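Long-range contacts in extracellular invertase (Aspergillus kawachii, PDB 5XH8), which probably hydrolyses beta-fructofuranosides such as sucrose and has high transfructosylation activity, passing fructosyl units on to make fructooligosaccharides, probably including 1-kestose: residues L379-V384 with R525-L530; W397-S402 with V409-L414; E538-T543 with Y554-F559. All coordinates share one frame; numbering follows the deposited sequence.

All three contacts are partly buried, but contacts 1 and 2, centred about 24 Å from the chain centre, include exposed residues (P382; V400 and S402), whereas contact 3, at about 17 Å, has none among its touching residues. Contact 2 is a hairpin in the same sheet as strand 366-385, which contact 1 joins to the C-terminal module. Contact 3 is a hairpin of that module itself, neighbouring strand 528-531 of contact 1. Backbone bonds prevail in contact 2, whereas contact 1 has one such bond and a small apolar cluster, and contact 3 adds a buttressed salt bridge. F527 reaches L411 of contact 2, and R558 of contact 3 bonds to the backbone of R525, so contact 1 links the other two.

Contact 1. Residues L379-V384 with R525-L530; sequences LYIPNV and RLFDVL
V384 and V529 bring their backbones together in a single beta bridge, CA to CA 4.3 Å, at the junction between the N-terminal beta-propeller and the C-terminal beta-sandwich of this family 32 enzyme. The strand that carries I381 leads to N383, where a positive phi of 61° turns the chain through a corner and delivers V384 to strand 528-530. The carbonyl of N383 takes the backbone N-H of L530, with N383 O to L530 N 2.8 Å and a C=O...N angle of 170°. Within the bridge V384 CA also approaches D528 O at 3.4 Å, a CA-H...O contact.

Next to this backbone link lies F527, whose side chain does most of the apolar work. F527 CB packs on V384 CG1 at 3.8 Å, and CG lies near that same methyl. With CG anti to its own carbonyl carbon (chi1 -60°), the ring swings toward the propeller strand. There F527 CE2 meets I381 CD1 at 4.1 Å, the tip of an extended isoleucine branch that crosses the phenylalanine at about a right angle. Both methyls reach the ring obliquely. At the far end of the ring, F527 CZ packs on L411 CD1 of the hairpin. R525 CG sits 3.7 Å above one face of the F527 ring, near the rim, and W397 joins the ring edge to face, so residues from both modules hold F527.

The polar ends nearby look elsewhere. The D528 carboxylate leads away from N383 and V384 to a salt bridge with R469, while the R525 guanidinium pairs with E392 and E496. Beside the bridge, the V529 CG1 methyl, anti to its backbone N, rests 3.5 Å from N383 O, the oxygen that also holds L530 N.

Contact 2. Residues W397-S402 with V409-L414; sequences WQVVSS and VELQTL
Q398 and Q412 form an antiparallel hydrogen-bonded pair in a beta hairpin: Q398 N reaches Q412 O at 3.0 Å, and Q412 N returns to Q398 O at 2.8 Å. The first donor lies in the carbonyl plane; the second is tilted 17° from it. Further along, V400 N bonds to E410 O at 2.9 Å, nearly straight at 168°.

Apolar packing falls mainly on the face carrying V399, V409 and L411. V399 divides its two methyls, V399 CG1 meeting V409 CG1 at 3.9 Å and V399 CG2 meeting L411 CD2 at 3.8 Å. W397 lies beside L411 and points the same way, W397 CD1 being 3.9 Å from L411 CD1. Apart from that face, on the side of Q412, V400 CG1 lands on Q412 CB at 3.5 Å, the two side chains crossing at about a right angle.

Among polar side chains, S401 OG gives E410 OE1 a weak hydrogen bond.

Strand 366-385 flanks strand 408-418 on the side away from strand 398-403, through backbone bonds to V409, L411 and T413. Helix 388-391 covers V399 and V409 and takes the indole N-H of W397 at A390 O.

Contact 3. Residues E538-T543 with Y554-F559; sequences ETLDLT and YANGRF
In this hairpin of the C-terminal beta-sandwich, L542 and A555 form an antiparallel non-hydrogen-bonded pair and T543 and Y554 a hydrogen-bonded one (T543 N to Y554 O and Y554 N to T543 O both 2.8 Å), N556 N bonds to D541 O at 3.0 Å, and the chain turns back through N556 and G557, both with positive phi, into a classic beta bulge in which R558 and F559 face A555.

L540 CD1 touches A555 CB at 3.9 Å. Beyond N556, R558 and E538 reach for each other from opposite directions. The arginine meets the carboxylate end-on: R558 NH1 bonds to E538 OE2 at 2.8 Å, at an almost straight 176°, and R558 NH2 to E538 OE1 at 2.9 Å. Both oxygens lie near the guanidinium plane, but the two planes are turned 31° apart: NH1 reaches OE2 on its syn side, tilted from the carboxylate plane, and NH2 meets OE1 from above it. E538 spans the distance as an extended chain, CG anti to the backbone N (chi1 -173°).

Each partner has a further bond, R558 NH2 to R525 O and E538 OE1 to F527 N. The double grip fixes the guanidinium against rotation, and these added bonds couple the salt bridge to residues 525-527; the paired charges probably keep both groups ionised.

Contact 1. Residues L379-V384 with R525-L530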
ATOM      1  N   LEU A 379     -15.027  13.530  37.371  1.00 31.71           N
ATOM      2  CA  LEU A 379     -16.099  13.854  38.304  1.00 37.85           C
ATOM      3  C   LEU A 379     -15.717  13.291  39.661  1.00 38.69           C
ATOM      4  O   LEU A 379     -15.313  12.123  39.751  1.00 37.97           O
ATOM      5  CB  LEU A 379     -17.446  13.265  37.855  1.00 37.21           C
ATOM      6  CG  LEU A 379     -18.600  13.371  38.874  1.00 38.60           C
ATOM      7  CD1 LEU A 379     -18.940  14.822  39.151  1.00 38.57           C
ATOM      8  CD2 LEU A 379     -19.838  12.633  38.401  1.00 39.77           C
ATOM      9  N   TYR A 380     -15.845  14.113  40.703  1.00 41.59           N
ATOM     10  CA  TYR A 380     -15.622  13.639  42.079  1.00 43.01           C
ATOM     11  C   TYR A 380     -16.930  13.519  42.832  1.00 42.86           C
ATOM     12  O   TYR A 380     -17.786  14.394  42.730  1.00 45.20           O
ATOM     13  CB  TYR A 380     -14.653  14.550  42.824  1.00 44.36           C
ATOM     14  CG  TYR A 380     -13.263  14.485  42.245  1.00 43.99           C
ATOM     15  CD1 TYR A 380     -12.383  13.461  42.600  1.00 43.87           C
ATOM     16  CD2 TYR A 380     -12.839  15.422  41.307  1.00 45.52           C
ATOM     17  CE1 TYR A 380     -11.106  13.404  42.057  1.00 42.77           C
ATOM     18  CE2 TYR A 380     -11.567  15.360  40.755  1.00 42.71           C
ATOM     19  CZ  TYR A 380     -10.715  14.354  41.136  1.00 41.13           C
ATOM     20  OH  TYR A 380      -9.480  14.299  40.576  1.00 41.97           O
ATOM     21  N   ILE A 381     -17.082  12.414  43.555  1.00 42.03           N
ATOM     22  CA  ILE A 381     -18.241  12.179  44.383  1.00 44.72           C
ATOM     23  C   ILE A 381     -17.778  12.189  45.854  1.00 47.05           C
ATOM     24  O   ILE A 381     -17.185  11.205  46.318  1.00 43.77           O
ATOM     25  CB  ILE A 381     -18.885  10.827  44.057  1.00 43.69           C
ATOM     26  CG1 ILE A 381     -19.154  10.694  42.545  1.00 42.39           C
ATOM     27  CG2 ILE A 381     -20.178  10.669  44.840  1.00 45.48           C
ATOM     28  CD1 ILE A 381     -19.638   9.318  42.154  1.00 41.31           C
ATOM     29  N   PRO A 382     -18.032  13.300  46.584  1.00 47.09           N
ATOM     30  CA  PRO A 382     -17.561  13.360  47.981  1.00 48.07           C
ATOM     31  C   PRO A 382     -18.536  12.752  48.996  1.00 47.35           C
ATOM     32  O   PRO A 382     -19.693  12.468  48.674  1.00 46.78           O
ATOM     33  CB  PRO A 382     -17.362  14.865  48.220  1.00 47.17           C
ATOM     34  CG  PRO A 382     -18.325  15.527  47.295  1.00 48.93           C
ATOM     35  CD  PRO A 382     -18.553  14.598  46.125  1.00 47.41           C
ATOM     36  N   ASN A 383     -18.036  12.534  50.210  1.00 48.93           N
ATOM     37  CA  ASN A 383     -18.869  12.178  51.366  1.00 47.70           C
ATOM     38  C   ASN A 383     -19.629  10.865  51.193  1.00 47.89           C
ATOM     39  O   ASN A 383     -20.735  10.699  51.702  1.00 50.25           O
ATOM     40  CB  ASN A 383     -19.852  13.318  51.702  1.00 46.57           C
ATOM     41  CG  ASN A 383     -19.163  14.662  51.897  1.00 47.06           C
ATOM     42  OD1 ASN A 383     -18.015  14.747  52.329  1.00 49.62           O
ATOM     43  ND2 ASN A 383     -19.877  15.724  51.589  1.00 48.57           N
ATOM     44  N   VAL A 384     -19.010   9.927  50.493  1.00 49.06           N
ATOM     45  CA  VAL A 384     -19.570   8.600  50.283  1.00 48.83           C
ATOM     46  C   VAL A 384     -19.153   7.749  51.470  1.00 51.40           C
ATOM     47  O   VAL A 384     -18.005   7.824  51.910  1.00 45.90           O
ATOM     48  CB  VAL A 384     -19.034   7.974  48.966  1.00 47.36           C
ATOM     49  CG1 VAL A 384     -19.357   6.479  48.855  1.00 45.88           C
ATOM     50  CG2 VAL A 384     -19.580   8.756  47.773  1.00 48.45           C
ATOM     51  N   ARG A 525     -24.975   2.715  40.137  1.00 40.80           N
ATOM     52  CA  ARG A 525     -24.935   2.561  41.586  1.00 40.51           C
ATOM     53  C   ARG A 525     -25.188   3.906  42.235  1.00 40.04           C
ATOM     54  O   ARG A 525     -24.557   4.907  41.889  1.00 38.64           O
ATOM     55  CB  ARG A 525     -23.597   2.024  42.077  1.00 39.75           C
ATOM     56  CG  ARG A 525     -23.449   2.077  43.604  1.00 39.46           C
ATOM     57  CD  ARG A 525     -22.434   1.087  44.113  1.00 37.73           C
ATOM     58  NE  ARG A 525     -22.883  -0.267  43.842  1.00 36.40           N
ATOM     59  CZ  ARG A 525     -22.122  -1.348  43.912  1.00 36.63           C
ATOM     60  NH1 ARG A 525     -20.845  -1.278  44.287  1.00 40.28           N
ATOM     61  NH2 ARG A 525     -22.650  -2.524  43.616  1.00 36.25           N
ATOM     62  N   LEU A 526     -26.129   3.902  43.172  1.00 41.59           N
ATOM     63  CA  LEU A 526     -26.394   5.018  44.077  1.00 40.79           C
ATOM     64  C   LEU A 526     -25.726   4.597  45.387  1.00 42.55           C
ATOM     65  O   LEU A 526     -26.108   3.586  45.988  1.00 39.09           O
ATOM     66  CB  LEU A 526     -27.916   5.196  44.251  1.00 41.01           C
ATOM     67  CG  LEU A 526     -28.656   5.551  42.944  1.00 40.52           C
ATOM     68  CD1 LEU A 526     -30.175   5.572  43.100  1.00 39.63           C
ATOM     69  CD2 LEU A 526     -28.161   6.897  42.420  1.00 39.24           C
ATOM     70  N   PHE A 527     -24.687   5.331  45.781  1.00 42.52           N
ATOM     71  CA  PHE A 527     -23.890   4.960  46.952  1.00 46.76           C
ATOM     72  C   PHE A 527     -24.576   5.438  48.237  1.00 49.19           C
ATOM     73  O   PHE A 527     -25.526   6.235  48.199  1.00 46.58           O
ATOM     74  CB  PHE A 527     -22.504   5.594  46.890  1.00 45.75           C
ATOM     75  CG  PHE A 527     -21.696   5.194  45.693  1.00 48.38           C
ATOM     76  CD1 PHE A 527     -20.940   4.023  45.704  1.00 47.94           C
ATOM     77  CD2 PHE A 527     -21.662   6.007  44.560  1.00 48.54           C
ATOM     78  CE1 PHE A 527     -20.180   3.664  44.601  1.00 50.41           C
ATOM     79  CE2 PHE A 527     -20.905   5.647  43.451  1.00 48.06           C
ATOM     80  CZ  PHE A 527     -20.164   4.479  43.473  1.00 46.73           C
ATOM     81  N   ASP A 528     -24.070   4.967  49.375  1.00 49.00           N
ATOM     82  CA  ASP A 528     -24.476   5.535  50.671  1.00 47.42           C
ATOM     83  C   ASP A 528     -23.650   6.785  50.887  1.00 45.87           C
ATOM     84  O   ASP A 528     -22.435   6.758  50.700  1.00 49.03           O
ATOM     85  CB  ASP A 528     -24.306   4.503  51.788  1.00 45.07           C
ATOM     86  CG  ASP A 528     -25.248   3.331  51.623  1.00 41.16           C
ATOM     87  OD1 ASP A 528     -26.447   3.561  51.382  1.00 41.68           O
ATOM     88  OD2 ASP A 528     -24.806   2.179  51.720  1.00 43.26           O
ATOM     89  N   VAL A 529     -24.323   7.875  51.243  1.00 47.08           N
ATOM     90  CA  VAL A 529     -23.735   9.201  51.332  1.00 51.92           C
ATOM     91  C   VAL A 529     -24.041   9.817  52.715  1.00 56.21           C
ATOM     92  O   VAL A 529     -25.043   9.476  53.336  1.00 54.04           O
ATOM     93  CB  VAL A 529     -24.285  10.072  50.180  1.00 55.93           C
ATOM     94  CG1 VAL A 529     -23.766  11.497  50.245  1.00 59.25           C
ATOM     95  CG2 VAL A 529     -23.898   9.452  48.837  1.00 57.97           C
ATOM     96  N   LEU A 530     -23.176  10.724  53.170  1.00 57.67           N
ATOM     97  CA  LEU A 530     -23.282  11.358  54.484  1.00 61.94           C
ATOM     98  C   LEU A 530     -23.363  12.882  54.344  1.00 63.03           C
ATOM     99  O   LEU A 530     -22.447  13.501  53.818  1.00 62.60           O
ATOM    100  CB  LEU A 530     -22.060  10.976  55.320  1.00 64.79           C
ATOM    101  CG  LEU A 530     -22.187  11.151  56.832  1.00 69.36           C
ATOM    102  CD1 LEU A 530     -22.886   9.931  57.428  1.00 69.50           C
ATOM    103  CD2 LEU A 530     -20.817  11.383  57.465  1.00 66.80           C
TER

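Contact 2. Residues W397-S402 with V409-L414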
ATOM      1  N   TRP A 397     -15.485   3.408  39.117  1.00 36.46           N
ATOM      2  CA  TRP A 397     -15.027   4.480  39.988  1.00 38.14           C
ATOM      3  C   TRP A 397     -13.838   3.995  40.808  1.00 40.10           C
ATOM      4  O   TRP A 397     -13.572   2.794  40.871  1.00 38.97           O
ATOM      5  CB  TRP A 397     -16.163   4.908  40.919  1.00 37.91           C
ATOM      6  CG  TRP A 397     -16.690   3.758  41.731  1.00 39.43           C
ATOM      7  CD1 TRP A 397     -16.228   3.339  42.960  1.00 38.56           C
ATOM      8  CD2 TRP A 397     -17.749   2.853  41.370  1.00 39.16           C
ATOM      9  NE1 TRP A 397     -16.943   2.246  43.381  1.00 38.27           N
ATOM     10  CE2 TRP A 397     -17.883   1.924  42.436  1.00 38.33           C
ATOM     11  CE3 TRP A 397     -18.626   2.760  40.276  1.00 37.62           C
ATOM     12  CZ2 TRP A 397     -18.841   0.894  42.428  1.00 38.02           C
ATOM     13  CZ3 TRP A 397     -19.564   1.720  40.252  1.00 36.99           C
ATOM     14  CH2 TRP A 397     -19.666   0.802  41.332  1.00 39.29           C
ATOM     15  N   GLN A 398     -13.136   4.930  41.435  1.00 41.86           N
ATOM     16  CA  GLN A 398     -12.095   4.581  42.407  1.00 44.19           C
ATOM     17  C   GLN A 398     -12.000   5.583  43.561  1.00 43.44           C
ATOM     18  O   GLN A 398     -12.305   6.791  43.416  1.00 41.48           O
ATOM     19  CB  GLN A 398     -10.738   4.449  41.726  1.00 45.81           C
ATOM     20  CG  GLN A 398     -10.226   5.739  41.117  1.00 47.79           C
ATOM     21  CD  GLN A 398      -9.076   5.521  40.162  1.00 50.76           C
ATOM     22  OE1 GLN A 398      -8.452   4.460  40.148  1.00 50.83           O
ATOM     23  NE2 GLN A 398      -8.781   6.537  39.358  1.00 53.73           N
ATOM     24  N   VAL A 399     -11.539   5.059  44.697  1.00 43.01           N
ATOM     25  CA  VAL A 399     -11.346   5.853  45.902  1.00 42.85           C
ATOM     26  C   VAL A 399     -10.097   6.690  45.700  1.00 39.06           C
ATOM     27  O   VAL A 399      -9.059   6.144  45.399  1.00 42.78           O
ATOM     28  CB  VAL A 399     -11.177   4.935  47.142  1.00 45.79           C
ATOM     29  CG1 VAL A 399     -10.778   5.743  48.378  1.00 46.37           C
ATOM     30  CG2 VAL A 399     -12.455   4.123  47.399  1.00 43.82           C
ATOM     31  N   VAL A 400     -10.202   8.004  45.835  1.00 39.74           N
ATOM     32  CA  VAL A 400      -9.025   8.901  45.752  1.00 44.15           C
ATOM     33  C   VAL A 400      -8.641   9.606  47.075  1.00 47.49           C
ATOM     34  O   VAL A 400      -7.604  10.281  47.130  1.00 46.68           O
ATOM     35  CB  VAL A 400      -9.179   9.976  44.655  1.00 44.47           C
ATOM     36  CG1 VAL A 400      -9.393   9.313  43.296  1.00 46.41           C
ATOM     37  CG2 VAL A 400     -10.289  10.971  44.981  1.00 44.03           C
ATOM     38  N   SER A 401      -9.489   9.502  48.099  1.00 51.42           N
ATOM     39  CA  SER A 401      -9.130   9.886  49.479  1.00 52.26           C
ATOM     40  C   SER A 401     -10.122   9.276  50.458  1.00 58.10           C
ATOM     41  O   SER A 401     -11.177   8.765  50.054  1.00 56.27           O
ATOM     42  CB  SER A 401      -9.094  11.397  49.659  1.00 50.18           C
ATOM     43  OG  SER A 401     -10.360  11.948  49.410  1.00 51.71           O
ATOM     44  N   SER A 402      -9.774   9.326  51.743  1.00 61.93           N
ATOM     45  CA  SER A 402     -10.621   8.765  52.799  1.00 63.00           C
ATOM     46  C   SER A 402     -10.496   9.552  54.100  1.00 62.05           C
ATOM     47  O   SER A 402      -9.449  10.121  54.403  1.00 57.98           O
ATOM     48  CB  SER A 402     -10.269   7.306  53.023  1.00 60.76           C
ATOM     49  OG  SER A 402      -8.877   7.174  53.177  1.00 65.91           O
ATOM     50  N   VAL A 409     -15.345   8.267  52.067  1.00 56.01           N
ATOM     51  CA  VAL A 409     -14.349   8.329  50.977  1.00 55.45           C
ATOM     52  C   VAL A 409     -14.765   9.365  49.915  1.00 53.06           C
ATOM     53  O   VAL A 409     -15.955   9.660  49.760  1.00 52.10           O
ATOM     54  CB  VAL A 409     -14.143   6.962  50.274  1.00 53.92           C
ATOM     55  CG1 VAL A 409     -13.432   5.985  51.193  1.00 56.01           C
ATOM     56  CG2 VAL A 409     -15.460   6.357  49.790  1.00 53.57           C
ATOM     57  N   GLU A 410     -13.786   9.932  49.215  1.00 47.62           N
ATOM     58  CA  GLU A 410     -14.037  10.652  47.967  1.00 48.09           C
ATOM     59  C   GLU A 410     -13.849   9.680  46.793  1.00 48.57           C
ATOM     60  O   GLU A 410     -12.806   9.015  46.677  1.00 46.38           O
ATOM     61  CB  GLU A 410     -13.093  11.829  47.805  1.00 48.32           C
ATOM     62  CG  GLU A 410     -13.506  12.745  46.667  1.00 50.16           C
ATOM     63  CD  GLU A 410     -12.647  13.974  46.552  1.00 51.71           C
ATOM     64  OE1 GLU A 410     -11.429  13.871  46.795  1.00 57.73           O
ATOM     65  OE2 GLU A 410     -13.186  15.048  46.215  1.00 56.29           O
ATOM     66  N   LEU A 411     -14.863   9.592  45.935  1.00 48.00           N
ATOM     67  CA  LEU A 411     -14.787   8.758  44.742  1.00 43.81           C
ATOM     68  C   LEU A 411     -14.484   9.603  43.524  1.00 43.47           C
ATOM     69  O   LEU A 411     -14.781  10.810  43.490  1.00 43.27           O
ATOM     70  CB  LEU A 411     -16.082   7.991  44.521  1.00 43.56           C
ATOM     71  CG  LEU A 411     -16.493   6.954  45.568  1.00 43.03           C
ATOM     72  CD1 LEU A 411     -17.733   6.220  45.085  1.00 40.69           C
ATOM     73  CD2 LEU A 411     -15.359   5.973  45.873  1.00 43.83           C
ATOM     74  N   GLN A 412     -13.879   8.950  42.533  1.00 42.63           N
ATOM     75  CA  GLN A 412     -13.555   9.562  41.246  1.00 41.10           C
ATOM     76  C   GLN A 412     -14.136   8.698  40.127  1.00 38.03           C
ATOM     77  O   GLN A 412     -14.092   7.470  40.195  1.00 34.97           O
ATOM     78  CB  GLN A 412     -12.044   9.657  41.098  1.00 41.33           C
ATOM     79  CG  GLN A 412     -11.556  10.531  39.959  1.00 41.94           C
ATOM     80  CD  GLN A 412     -10.106  10.249  39.599  1.00 39.41           C
ATOM     81  OE1 GLN A 412      -9.744   9.137  39.225  1.00 38.36           O
ATOM     82  NE2 GLN A 412      -9.279  11.256  39.715  1.00 39.54           N
ATOM     83  N   THR A 413     -14.672   9.356  39.098  1.00 38.03           N
ATOM     84  CA  THR A 413     -15.228   8.671  37.932  1.00 33.33           C
ATOM     85  C   THR A 413     -15.251   9.627  36.740  1.00 33.44           C
ATOM     86  O   THR A 413     -14.868  10.811  36.848  1.00 33.52           O
ATOM     87  CB  THR A 413     -16.644   8.143  38.228  1.00 33.90           C
ATOM     88  OG1 THR A 413     -17.050   7.227  37.211  1.00 33.90           O
ATOM     89  CG2 THR A 413     -17.653   9.254  38.301  1.00 33.47           C
ATOM     90  N   LEU A 414     -15.705   9.125  35.596  1.00 32.38           N
ATOM     91  CA  LEU A 414     -15.845   9.980  34.413  1.00 30.56           C
ATOM     92  C   LEU A 414     -17.178  10.739  34.483  1.00 29.68           C
ATOM     93  O   LEU A 414     -18.252  10.134  34.596  1.00 30.22           O
ATOM     94  CB  LEU A 414     -15.765   9.171  33.111  1.00 29.54           C
ATOM     95  CG  LEU A 414     -15.869  10.021  31.834  1.00 29.41           C
ATOM     96  CD1 LEU A 414     -14.613  10.859  31.644  1.00 29.50           C
ATOM     97  CD2 LEU A 414     -16.147   9.164  30.607  1.00 29.89           C
TER

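Contact 3. Residues E538-T543 with Y554-F559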
ATOM      1  N   GLU A 538     -27.904   7.861  48.132  1.00 46.50           N
ATOM      2  CA  GLU A 538     -27.715   8.980  47.198  1.00 45.62           C
ATOM      3  C   GLU A 538     -28.969   9.296  46.364  1.00 41.33           C
ATOM      4  O   GLU A 538     -29.663   8.399  45.917  1.00 39.82           O
ATOM      5  CB  GLU A 538     -26.556   8.617  46.255  1.00 48.72           C
ATOM      6  CG  GLU A 538     -26.096   9.717  45.324  1.00 49.34           C
ATOM      7  CD  GLU A 538     -24.872   9.324  44.524  1.00 45.83           C
ATOM      8  OE1 GLU A 538     -24.512   8.130  44.450  1.00 40.76           O
ATOM      9  OE2 GLU A 538     -24.273  10.238  43.956  1.00 45.94           O
ATOM     10  N   THR A 539     -29.250  10.577  46.173  1.00 39.85           N
ATOM     11  CA  THR A 539     -30.361  11.011  45.332  1.00 44.31           C
ATOM     12  C   THR A 539     -30.102  10.662  43.828  1.00 43.44           C
ATOM     13  O   THR A 539     -28.969  10.749  43.341  1.00 39.31           O
ATOM     14  CB  THR A 539     -30.631  12.521  45.549  1.00 45.42           C
ATOM     15  OG1 THR A 539     -31.176  12.704  46.869  1.00 48.38           O
ATOM     16  CG2 THR A 539     -31.616  13.085  44.545  1.00 46.32           C
ATOM     17  N   LEU A 540     -31.156  10.215  43.147  1.00 41.76           N
ATOM     18  CA  LEU A 540     -31.131   9.972  41.700  1.00 41.22           C
ATOM     19  C   LEU A 540     -31.533  11.264  41.028  1.00 41.15           C
ATOM     20  O   LEU A 540     -32.693  11.673  41.109  1.00 41.28           O
ATOM     21  CB  LEU A 540     -32.095   8.854  41.310  1.00 40.65           C
ATOM     22  CG  LEU A 540     -32.268   8.574  39.811  1.00 39.85           C
ATOM     23  CD1 LEU A 540     -30.936   8.165  39.173  1.00 41.95           C
ATOM     24  CD2 LEU A 540     -33.337   7.509  39.596  1.00 38.48           C
ATOM     25  N   ASP A 541     -30.551  11.945  40.458  1.00 39.37           N
ATOM     26  CA  ASP A 541     -30.758  13.154  39.671  1.00 39.58           C
ATOM     27  C   ASP A 541     -30.904  12.803  38.179  1.00 41.71           C
ATOM     28  O   ASP A 541     -29.920  12.642  37.449  1.00 37.31           O
ATOM     29  CB  ASP A 541     -29.597  14.112  39.909  1.00 40.50           C
ATOM     30  CG  ASP A 541     -29.844  15.472  39.332  1.00 44.08           C
ATOM     31  OD1 ASP A 541     -31.005  15.790  39.012  1.00 51.27           O
ATOM     32  OD2 ASP A 541     -28.875  16.232  39.194  1.00 46.42           O
ATOM     33  N   LEU A 542     -32.157  12.724  37.749  1.00 39.39           N
ATOM     34  CA  LEU A 542     -32.536  12.195  36.467  1.00 39.20           C
ATOM     35  C   LEU A 542     -32.825  13.332  35.489  1.00 39.31           C
ATOM     36  O   LEU A 542     -33.555  14.250  35.834  1.00 37.30           O
ATOM     37  CB  LEU A 542     -33.774  11.337  36.680  1.00 40.62           C
ATOM     38  CG  LEU A 542     -34.117  10.236  35.703  1.00 44.98           C
ATOM     39  CD1 LEU A 542     -32.944   9.290  35.470  1.00 44.09           C
ATOM     40  CD2 LEU A 542     -35.341   9.494  36.235  1.00 45.29           C
ATOM     41  N   THR A 543     -32.222  13.291  34.294  1.00 35.48           N
ATOM     42  CA  THR A 543     -32.668  14.121  33.159  1.00 34.46           C
ATOM     43  C   THR A 543     -33.074  13.244  31.960  1.00 32.68           C
ATOM     44  O   THR A 543     -32.331  12.339  31.569  1.00 32.49           O
ATOM     45  CB  THR A 543     -31.578  15.103  32.727  1.00 34.28           C
ATOM     46  OG1 THR A 543     -31.127  15.856  33.858  1.00 33.79           O
ATOM     47  CG2 THR A 543     -32.091  16.055  31.661  1.00 34.17           C
ATOM     48  N   TYR A 554     -29.979  10.790  31.179  1.00 27.74           N
ATOM     49  CA  TYR A 554     -28.823  11.117  31.986  1.00 30.26           C
ATOM     50  C   TYR A 554     -29.120  10.981  33.493  1.00 33.06           C
ATOM     51  O   TYR A 554     -30.254  11.274  33.950  1.00 31.41           O
ATOM     52  CB  TYR A 554     -28.380  12.546  31.709  1.00 29.27           C
ATOM     53  CG  TYR A 554     -27.942  12.827  30.271  1.00 28.99           C
ATOM     54  CD1 TYR A 554     -28.871  13.122  29.272  1.00 29.78           C
ATOM     55  CD2 TYR A 554     -26.590  12.819  29.924  1.00 30.69           C
ATOM     56  CE1 TYR A 554     -28.468  13.381  27.959  1.00 28.68           C
ATOM     57  CE2 TYR A 554     -26.167  13.097  28.619  1.00 29.92           C
ATOM     58  CZ  TYR A 554     -27.102  13.364  27.636  1.00 28.94           C
ATOM     59  OH  TYR A 554     -26.657  13.638  26.360  1.00 25.54           O
ATOM     60  N   ALA A 555     -28.091  10.587  34.259  1.00 31.46           N
ATOM     61  CA  ALA A 555     -28.187  10.536  35.737  1.00 31.82           C
ATOM     62  C   ALA A 555     -26.883  10.931  36.417  1.00 33.72           C
ATOM     63  O   ALA A 555     -25.792  10.423  36.068  1.00 33.82           O
ATOM     64  CB  ALA A 555     -28.641   9.167  36.213  1.00 32.23           C
ATOM     65  N   ASN A 556     -26.992  11.898  37.333  1.00 33.62           N
ATOM     66  CA  ASN A 556     -25.969  12.164  38.342  1.00 34.48           C
ATOM     67  C   ASN A 556     -24.641  12.604  37.735  1.00 35.73           C
ATOM     68  O   ASN A 556     -23.580  12.401  38.334  1.00 34.54           O
ATOM     69  CB  ASN A 556     -25.800  10.925  39.243  1.00 36.47           C
ATOM     70  CG  ASN A 556     -27.014  10.689  40.140  1.00 41.63           C
ATOM     71  OD1 ASN A 556     -26.914  10.796  41.362  1.00 49.07           O
ATOM     72  ND2 ASN A 556     -28.149  10.346  39.551  1.00 39.36           N
ATOM     73  N   GLY A 557     -24.708  13.205  36.536  1.00 34.77           N
ATOM     74  CA  GLY A 557     -23.533  13.644  35.782  1.00 32.63           C
ATOM     75  C   GLY A 557     -22.521  12.572  35.439  1.00 31.58           C
ATOM     76  O   GLY A 557     -21.372  12.907  35.139  1.00 30.86           O
ATOM     77  N   ARG A 558     -22.932  11.301  35.493  1.00 30.56           N
ATOM     78  CA  ARG A 558     -22.036  10.165  35.248  1.00 33.53           C
ATOM     79  C   ARG A 558     -22.682   8.975  34.537  1.00 33.10           C
ATOM     80  O   ARG A 558     -22.095   7.915  34.474  1.00 34.91           O
ATOM     81  CB  ARG A 558     -21.423   9.688  36.578  1.00 35.87           C
ATOM     82  CG  ARG A 558     -22.406   9.079  37.568  1.00 37.50           C
ATOM     83  CD  ARG A 558     -21.817   9.078  38.981  1.00 40.57           C
ATOM     84  NE  ARG A 558     -22.528   8.165  39.886  1.00 40.68           N
ATOM     85  CZ  ARG A 558     -23.112   8.491  41.046  1.00 43.09           C
ATOM     86  NH1 ARG A 558     -23.114   9.747  41.508  1.00 45.25           N
ATOM     87  NH2 ARG A 558     -23.708   7.537  41.759  1.00 41.02           N
ATOM     88  N   PHE A 559     -23.876   9.147  33.992  1.00 32.81           N
ATOM     89  CA  PHE A 559     -24.614   8.046  33.404  1.00 31.96           C
ATOM     90  C   PHE A 559     -25.338   8.556  32.185  1.00 30.10           C
ATOM     91  O   PHE A 559     -25.916   9.637  32.231  1.00 30.91           O
ATOM     92  CB  PHE A 559     -25.631   7.501  34.383  1.00 31.22           C
ATOM     93  CG  PHE A 559     -26.491   6.422  33.823  1.00 28.38           C
ATOM     94  CD1 PHE A 559     -27.689   6.729  33.178  1.00 29.21           C
ATOM     95  CD2 PHE A 559     -26.118   5.106  33.935  1.00 28.81           C
ATOM     96  CE1 PHE A 559     -28.489   5.727  32.657  1.00 28.32           C
ATOM     97  CE2 PHE A 559     -26.912   4.099  33.425  1.00 29.59           C
ATOM     98  CZ  PHE A 559     -28.109   4.410  32.797  1.00 29.40           C
TER